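Ferric iron-binding protein HitA (PDB 6IWF) binds ferric iron, probably as the periplasmic solute-binding component of an iron-uptake system, and is implicated in gallium internalization. Local coordinates at residues A107-P110 with K111-D114. Numbering follows the deposited sequence.
Sequences AYNP and KKID
N109 swings its amide toward K111 by placing CG anti to its own backbone N (chi1 -179°), and a chi2 of -12° then brings OD1 over the start of the turn. There OD1 accepts the backbone N-H of K111, with 2.9 Å between N109 OD1 and K111 N; the donor sits well above the plane of the amide, off its lone-pair directions. The other amide branch runs beside the K112 side chain, N109 ND2 lying 3.5 Å from K112 CG, before that lysine leads away from the turn.

The main-chain oxygen of N109 is gripped twice. K112 N reaches it at 2.9 Å from N109 O, from above the carbonyl plane, whereas I113 N, 3.0 Å from N109 O, comes in almost head-on, with a C=O...N angle of 164°. Two backbone bonds on one acceptor, plus the side-chain bond to K111, tie three successive N-H groups to a single residue.

Beyond this turn, I113 comes back beside P110 and Y108. P110 CA makes a C-H...O contact of 3.4 Å with I113 O, and the same oxygen lies at the edge of the Y108 ring, 3.7 Å from CD2. I113 CG2 also touches the ring, 4.0 Å from Y108 CD2, the two side chains crossing at about a right angle. The phenol's OH is hydrogen-bonded to R211. Water bridges P110 O and D114 OD1, donating to both.

With P110 and K111 both in the right-handed helical region, N109 to K112 form a type I beta turn, extended to I113 by the second bond to N109 O and overlaid by an Asx turn, where the chain leaves strand 97-108 of this periplasmic-binding-protein fold.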
# COMPACT_ATOMS: atom_id res chain seq x y z
N ALA A 107 5.46 1.15 14.87
CA ALA A 107 4.73 1.89 15.90
C ALA A 107 5.14 1.33 17.25
O ALA A 107 5.37 0.13 17.39
CB ALA A 107 3.22 1.76 15.70
N TYR A 108 5.31 2.21 18.24
CA TYR A 108 5.73 1.74 19.55
C TYR A 108 5.11 2.59 20.64
O TYR A 108 4.71 3.74 20.42
CB TYR A 108 7.26 1.72 19.69
CG TYR A 108 7.92 3.09 19.77
CD1 TYR A 108 8.12 3.86 18.63
CD2 TYR A 108 8.37 3.59 20.99
CE1 TYR A 108 8.73 5.10 18.70
CE2 TYR A 108 8.99 4.86 21.07
CZ TYR A 108 9.15 5.60 19.92
OH TYR A 108 9.75 6.85 19.96
N ASN A 109 5.02 2.00 21.84
CA ASN A 109 4.50 2.68 23.01
C ASN A 109 5.67 3.16 23.85
O ASN A 109 6.38 2.33 24.43
CB ASN A 109 3.60 1.75 23.82
CG ASN A 109 3.00 2.43 25.05
OD1 ASN A 109 3.41 3.52 25.44
ND2 ASN A 109 2.03 1.76 25.66
N PRO A 110 5.93 4.47 23.93
CA PRO A 110 7.12 4.94 24.66
C PRO A 110 7.02 4.74 26.16
O PRO A 110 8.04 4.90 26.85
CB PRO A 110 7.21 6.43 24.29
CG PRO A 110 5.87 6.80 23.79
CD PRO A 110 5.21 5.57 23.25
N LYS A 111 5.84 4.43 26.70
CA LYS A 111 5.75 4.05 28.10
C LYS A 111 6.28 2.65 28.35
O LYS A 111 6.67 2.33 29.47
CB LYS A 111 4.30 4.15 28.58
CG LYS A 111 3.66 5.48 28.28
CD LYS A 111 3.62 6.36 29.52
CE LYS A 111 2.21 6.46 30.07
NZ LYS A 111 2.18 7.26 31.33
N LYS A 112 6.32 1.81 27.31
CA LYS A 112 6.73 0.43 27.46
C LYS A 112 8.10 0.12 26.87
O LYS A 112 8.70 -0.89 27.25
CB LYS A 112 5.70 -0.50 26.81
CG LYS A 112 4.30 -0.28 27.36
CD LYS A 112 3.73 -1.58 27.91
CE LYS A 112 2.35 -1.37 28.47
NZ LYS A 112 2.35 -1.17 29.95
N ILE A 113 8.61 0.97 25.97
CA ILE A 113 9.95 0.80 25.44
C ILE A 113 10.48 2.16 25.03
O ILE A 113 9.79 2.93 24.36
CB ILE A 113 9.99 -0.19 24.25
CG1 ILE A 113 11.44 -0.42 23.81
CG2 ILE A 113 9.13 0.30 23.04
CD1 ILE A 113 11.64 -1.74 23.07
N ASP A 114 11.71 2.47 25.47
CA ASP A 114 12.34 3.71 25.06
C ASP A 114 12.79 3.63 23.61
O ASP A 114 13.18 2.57 23.11
CB ASP A 114 13.55 4.03 25.94
CG ASP A 114 13.18 4.26 27.40
OD1 ASP A 114 12.16 4.94 27.67
OD2 ASP A 114 13.92 3.77 28.29
O HOH W 1 10.08 6.22 26.41